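Local coordinates for putative CRISPR-associated endoribonuclease-like protein Cas6nc (Pyrococcus horikoshii, PDB 3QJL), which binds CRISPR RNA as a Cas6-family RAMP protein of prokaryotic adaptive immunity and is a putative endoribonuclease-like protein, at residues S30-K35 with K45-P50; S84-D89 with S173-E178. All coordinates share one frame; numbering follows the deposited sequence.

Contact 1 of 2, residues S30-K35 with K45-P50; sequences SQILEK and KLLSSP
Ser48, which lends its CB to the flank of Leu33, turns its hydroxyl back on the helix it follows: OG donates to Lys45 O at 3.1 Å, with a weak second bond to Ala44 O. The hydroxyl reaches Lys45 from above the carbonyl plane, 53° out of it, in a bent approach that misses the lone pairs. A serine just past a helix end can thus meet its polar needs locally and offer its carbon to a neighbour. Here that neighbour is Leu33, whose CD2 lies 3.8 Å from Ser48 CB.

The other branch of Leu33 lies mainly against Leu47. With CG extended away from the backbone N (chi1 -166°), CD1 is carried across the gap until it stands 3.4 Å from Leu47 CB. The two leucines point in opposite directions and lie alongside one another, so a branch end of one rests against the root of the other. Ile32 joins from the preceding position: its CG2 comes within 3.8 Å of Leu47 CD1, and the two side chains run nearly perpendicular. The backbones come closest between Leu33 CA and Leu47 CA, 6.6 Å apart. No hydrogen bond crosses the interface.

Leu47 is buried because more than one helix covers it. It touches Val36 as well as Ile32 and Leu33 on helix 25-39, and reaches Ile90 and Ile94 on helix 88-100, while its carbonyl accepts from Trp54 NE1. The short helix 41-47 folds back on helix 25-39 and packs its last turn against helix 88-100, before a short loop leads to strand 55-60.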
loop_
_atom_site.group_PDB
_atom_site.type_symbol
_atom_site.label_atom_id
_atom_site.label_comp_id
_atom_site.label_asym_id
_atom_site.label_seq_id
_atom_site.Cartn_x
_atom_site.Cartn_y
_atom_site.Cartn_z
ATOM N N SER A 30 6.867 -6.704 -25.425
ATOM C CA SER A 30 7.349 -6.674 -26.797
ATOM C C SER A 30 8.364 -7.783 -27.022
ATOM O O SER A 30 8.440 -8.367 -28.116
ATOM C CB SER A 30 7.985 -5.322 -27.092
ATOM O OG SER A 30 9.196 -5.195 -26.364
ATOM N N GLN A 31 9.150 -8.064 -25.988
ATOM C CA GLN A 31 10.145 -9.133 -26.032
ATOM C C GLN A 31 9.501 -10.509 -26.239
ATOM O O GLN A 31 9.916 -11.284 -27.105
ATOM C CB GLN A 31 10.960 -9.126 -24.743
ATOM C CG GLN A 31 12.444 -9.193 -24.951
ATOM C CD GLN A 31 13.183 -8.271 -24.026
ATOM O OE1 GLN A 31 14.128 -8.674 -23.341
ATOM N NE2 GLN A 31 12.757 -7.012 -23.996
ATOM N N ILE A 32 8.497 -10.818 -25.430
ATOM C CA ILE A 32 7.736 -12.042 -25.615
ATOM C C ILE A 32 7.120 -12.086 -27.020
ATOM O O ILE A 32 7.284 -13.066 -27.742
ATOM C CB ILE A 32 6.644 -12.172 -24.556
ATOM C CG1 ILE A 32 7.235 -12.689 -23.254
ATOM C CG2 ILE A 32 5.539 -13.066 -25.031
ATOM C CD1 ILE A 32 6.222 -12.721 -22.117
ATOM N N LEU A 33 6.442 -11.015 -27.421
ATOM C CA LEU A 33 5.824 -10.952 -28.748
ATOM C C LEU A 33 6.809 -11.372 -29.846
ATOM O O LEU A 33 6.501 -12.210 -30.687
ATOM C CB LEU A 33 5.306 -9.542 -29.028
ATOM C CG LEU A 33 4.360 -9.488 -30.217
ATOM C CD1 LEU A 33 3.165 -10.388 -29.971
ATOM C CD2 LEU A 33 3.909 -8.081 -30.489
ATOM N N GLU A 34 7.993 -10.774 -29.815
ATOM C CA GLU A 34 9.071 -11.058 -30.752
ATOM C C GLU A 34 9.436 -12.540 -30.735
ATOM O O GLU A 34 9.524 -13.186 -31.787
ATOM C CB GLU A 34 10.281 -10.210 -30.366
ATOM C CG GLU A 34 11.576 -10.530 -31.058
ATOM C CD GLU A 34 12.711 -9.634 -30.570
ATOM O OE1 GLU A 34 13.571 -9.265 -31.404
ATOM O OE2 GLU A 34 12.747 -9.297 -29.358
ATOM N N LYS A 35 9.641 -13.075 -29.533
ATOM C CA LYS A 35 9.996 -14.474 -29.371
ATOM C C LYS A 35 8.922 -15.425 -29.899
ATOM O O LYS A 35 9.234 -16.348 -30.639
ATOM C CB LYS A 35 10.333 -14.778 -27.921
ATOM C CG LYS A 35 11.546 -14.029 -27.431
ATOM C CD LYS A 35 11.913 -14.428 -26.019
ATOM C CE LYS A 35 12.942 -13.486 -25.433
ATOM N NZ LYS A 35 14.083 -13.239 -26.361
ATOM N N LYS A 45 -0.061 -12.722 -33.258
ATOM C CA LYS A 45 -1.106 -11.755 -33.578
ATOM C C LYS A 45 -2.189 -11.688 -32.513
ATOM O O LYS A 45 -2.896 -10.690 -32.416
ATOM C CB LYS A 45 -1.730 -12.034 -34.947
ATOM C CG LYS A 45 -0.750 -11.886 -36.100
ATOM C CD LYS A 45 -1.461 -11.642 -37.424
ATOM C CE LYS A 45 -0.525 -11.897 -38.598
ATOM N NZ LYS A 45 -0.253 -13.359 -38.775
ATOM N N LEU A 46 -2.335 -12.750 -31.730
ATOM C CA LEU A 46 -3.295 -12.742 -30.628
ATOM C C LEU A 46 -2.708 -11.979 -29.444
ATOM O O LEU A 46 -3.385 -11.178 -28.796
ATOM C CB LEU A 46 -3.674 -14.162 -30.209
ATOM C CG LEU A 46 -4.357 -15.033 -31.268
ATOM C CD1 LEU A 46 -4.776 -16.378 -30.679
ATOM C CD2 LEU A 46 -5.551 -14.321 -31.873
ATOM N N LEU A 47 -1.432 -12.231 -29.178
ATOM C CA LEU A 47 -0.729 -11.559 -28.106
ATOM C C LEU A 47 -0.847 -10.051 -28.246
ATOM O O LEU A 47 -1.013 -9.335 -27.258
ATOM C CB LEU A 47 0.750 -11.946 -28.126
ATOM C CG LEU A 47 1.157 -13.367 -27.746
ATOM C CD1 LEU A 47 2.641 -13.377 -27.432
ATOM C CD2 LEU A 47 0.375 -13.870 -26.558
ATOM N N SER A 48 -0.759 -9.587 -29.485
ATOM C CA SER A 48 -0.640 -8.177 -29.797
ATOM C C SER A 48 -2.012 -7.523 -29.887
ATOM O O SER A 48 -2.120 -6.307 -30.064
ATOM C CB SER A 48 0.116 -8.006 -31.117
ATOM O OG SER A 48 -0.610 -8.579 -32.199
ATOM N N SER A 49 -3.064 -8.328 -29.761
ATOM C CA SER A 49 -4.421 -7.793 -29.788
ATOM C C SER A 49 -4.725 -7.004 -28.519
ATOM O O SER A 49 -4.233 -7.336 -27.436
ATOM C CB SER A 49 -5.437 -8.915 -29.947
ATOM O OG SER A 49 -6.740 -8.399 -30.132
ATOM N N PRO A 50 -5.517 -5.932 -28.663
ATOM C CA PRO A 50 -6.035 -5.069 -27.595
ATOM C C PRO A 50 -7.102 -5.748 -26.735
ATOM O O PRO A 50 -7.377 -5.311 -25.607
ATOM C CB PRO A 50 -6.675 -3.914 -28.370
ATOM C CG PRO A 50 -6.028 -3.927 -29.693
ATOM C CD PRO A 50 -5.788 -5.365 -29.992
#

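Contact 2 of 2, residues S84-D89 with S173-E178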
loop_
_atom_site.group_PDB
_atom_site.type_symbol
_atom_site.label_atom_id
_atom_site.label_comp_id
_atom_site.label_asym_id
_atom_site.label_seq_id
_atom_site.Cartn_x
_atom_site.Cartn_y
_atom_site.Cartn_z
ATOM N N SER A 84 -0.698 -15.973 -17.951
ATOM C CA SER A 84 -1.971 -16.691 -17.909
ATOM C C SER A 84 -2.770 -16.511 -19.198
ATOM O O SER A 84 -2.559 -15.552 -19.935
ATOM C CB SER A 84 -2.792 -16.230 -16.695
ATOM O OG SER A 84 -4.012 -16.940 -16.560
ATOM N N SER A 85 -3.707 -17.416 -19.450
ATOM C CA SER A 85 -4.558 -17.320 -20.629
ATOM C C SER A 85 -5.610 -18.410 -20.592
ATOM O O SER A 85 -5.405 -19.465 -20.004
ATOM C CB SER A 85 -3.709 -17.508 -21.894
ATOM O OG SER A 85 -4.494 -17.444 -23.083
ATOM N N SER A 86 -6.717 -18.181 -21.282
ATOM C CA SER A 86 -7.804 -19.147 -21.303
ATOM C C SER A 86 -7.523 -20.168 -22.396
ATOM O O SER A 86 -8.154 -21.225 -22.471
ATOM C CB SER A 86 -9.120 -18.431 -21.583
ATOM O OG SER A 86 -9.003 -17.615 -22.732
ATOM N N ASN A 87 -6.551 -19.832 -23.232
ATOM C CA ASN A 87 -6.199 -20.610 -24.396
ATOM C C ASN A 87 -4.851 -21.264 -24.173
ATOM O O ASN A 87 -3.822 -20.578 -24.180
ATOM C CB ASN A 87 -6.104 -19.662 -25.580
ATOM C CG ASN A 87 -5.804 -20.369 -26.884
ATOM O OD1 ASN A 87 -5.420 -21.548 -26.914
ATOM N ND2 ASN A 87 -5.972 -19.641 -27.981
ATOM N N GLU A 88 -4.832 -22.584 -23.993
ATOM C CA GLU A 88 -3.563 -23.220 -23.654
ATOM C C GLU A 88 -2.673 -23.382 -24.876
ATOM O O GLU A 88 -1.500 -23.708 -24.754
ATOM C CB GLU A 88 -3.730 -24.517 -22.859
ATOM C CG GLU A 88 -3.791 -25.781 -23.679
ATOM C CD GLU A 88 -5.158 -26.014 -24.274
ATOM O OE1 GLU A 88 -5.985 -25.068 -24.222
ATOM O OE2 GLU A 88 -5.399 -27.140 -24.782
ATOM N N ASP A 89 -3.215 -23.095 -26.052
ATOM C CA ASP A 89 -2.357 -22.953 -27.216
ATOM C C ASP A 89 -1.484 -21.701 -27.140
ATOM O O ASP A 89 -0.336 -21.717 -27.587
ATOM C CB ASP A 89 -3.151 -23.021 -28.518
ATOM C CG ASP A 89 -3.418 -24.454 -28.955
ATOM O OD1 ASP A 89 -2.604 -25.346 -28.607
ATOM O OD2 ASP A 89 -4.443 -24.692 -29.635
ATOM N N SER A 173 -16.715 -11.463 -25.230
ATOM C CA SER A 173 -17.334 -11.866 -26.479
ATOM C C SER A 173 -16.312 -11.851 -27.608
ATOM O O SER A 173 -16.437 -12.586 -28.585
ATOM C CB SER A 173 -18.487 -10.926 -26.813
ATOM O OG SER A 173 -18.303 -10.364 -28.097
ATOM N N GLU A 174 -15.306 -10.999 -27.461
ATOM C CA GLU A 174 -14.262 -10.850 -28.463
ATOM C C GLU A 174 -13.308 -12.040 -28.502
ATOM O O GLU A 174 -13.043 -12.589 -29.573
ATOM C CB GLU A 174 -13.465 -9.576 -28.203
ATOM C CG GLU A 174 -12.704 -9.080 -29.402
ATOM C CD GLU A 174 -13.607 -8.406 -30.407
ATOM O OE1 GLU A 174 -14.079 -7.277 -30.113
ATOM O OE2 GLU A 174 -13.855 -9.013 -31.480
ATOM N N VAL A 175 -12.748 -12.407 -27.350
ATOM C CA VAL A 175 -11.852 -13.561 -27.297
ATOM C C VAL A 175 -12.566 -14.911 -27.174
ATOM O O VAL A 175 -12.112 -15.907 -27.743
ATOM C CB VAL A 175 -10.757 -13.421 -26.220
ATOM C CG1 VAL A 175 -10.768 -12.036 -25.641
ATOM C CG2 VAL A 175 -10.917 -14.479 -25.143
ATOM N N MET A 176 -13.677 -14.946 -26.441
ATOM C CA MET A 176 -14.385 -16.206 -26.234
ATOM C C MET A 176 -15.251 -16.614 -27.426
ATOM O O MET A 176 -15.505 -17.796 -27.631
ATOM C CB MET A 176 -15.205 -16.182 -24.941
ATOM C CG MET A 176 -14.655 -17.099 -23.854
ATOM S SD MET A 176 -12.844 -17.090 -23.816
ATOM C CE MET A 176 -12.492 -18.080 -22.361
ATOM N N GLY A 177 -15.700 -15.640 -28.207
ATOM C CA GLY A 177 -16.497 -15.926 -29.384
ATOM C C GLY A 177 -17.988 -15.761 -29.165
ATOM O O GLY A 177 -18.754 -15.675 -30.121
ATOM N N GLU A 178 -18.409 -15.721 -27.906
ATOM C CA GLU A 178 -19.813 -15.472 -27.591
ATOM C C GLU A 178 -19.964 -14.493 -26.423
ATOM O O GLU A 178 -18.999 -14.196 -25.722
ATOM C CB GLU A 178 -20.540 -16.784 -27.289
ATOM C CG GLU A 178 -20.234 -17.350 -25.912
ATOM C CD GLU A 178 -20.448 -18.854 -25.838
ATOM O OE1 GLU A 178 -21.276 -19.388 -26.618
ATOM O OE2 GLU A 178 -19.779 -19.503 -25.002
#
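Ser86 and Met176 meet with the methionine's terminal methyl laid against the small serine side chain. Met176 CE lies 3.5 Å from Ser86 CB and equally close to Ser86 OG, whereas the sulfur stays further back, SD to OG being 4.0 Å. A bend at chi2 (38°) turns the thioether from its helix toward the serine, although the CA atoms of the two residues remain 8.7 Å apart. Ser86 directs its CB at the helix end, where the methyl covers CB and OG together; Val175 adds a looser touch, its CG2 standing 4.4 Å from Ser86 OG. The serine hydroxyl is meanwhile bonded to Asn226 ND2, so a polar group can border an apolar contact without losing its partner.

The turn carrying Ser86 is shaped by its neighbours. Ser85 OG accepts from Asn87 N at 3.2 Å, closing an ST turn around Ser86, and is also bonded to Phe53 O. Asn87 then takes over as N-cap of helix 88-100: its OD1 accepts from Asp89 N at 2.8 Å, the donor lying above the amide plane. Opposite this turn, helix 160-176 is ending, and Gly177 departs from helical angles with positive phi.

Val175 also packs on Phe222 and Asn226, which brings helix 217-226 into the same small surface junction. The ST turn and the N-cap form the strand-to-helix connection of a ferredoxin-like fold, and their meeting with helix 160-176 joins the N-terminal and C-terminal Cas6 family regions, in keeping with the paired ferredoxin-like architecture of RAMP proteins.

Contact 1 closes before contact 2 opens along the chain, and their centres lie 15 Å apart. Nearest atoms approach to about 4 Å without touching, yet Ile90 relates the two: on helix 88-100, which starts in segment 84-89, it touches both Leu47 and Ser85. Phe53, shortly after segment 45-50, is a second intermediary, packing on Val175. Contact 1 is internal to the N-terminal Cas6 region, while contact 2 spans the two regions. Neither reaches the bound RNA at its nearest atom, contact 2 lying about 7 Å away and contact 1 about 15 Å.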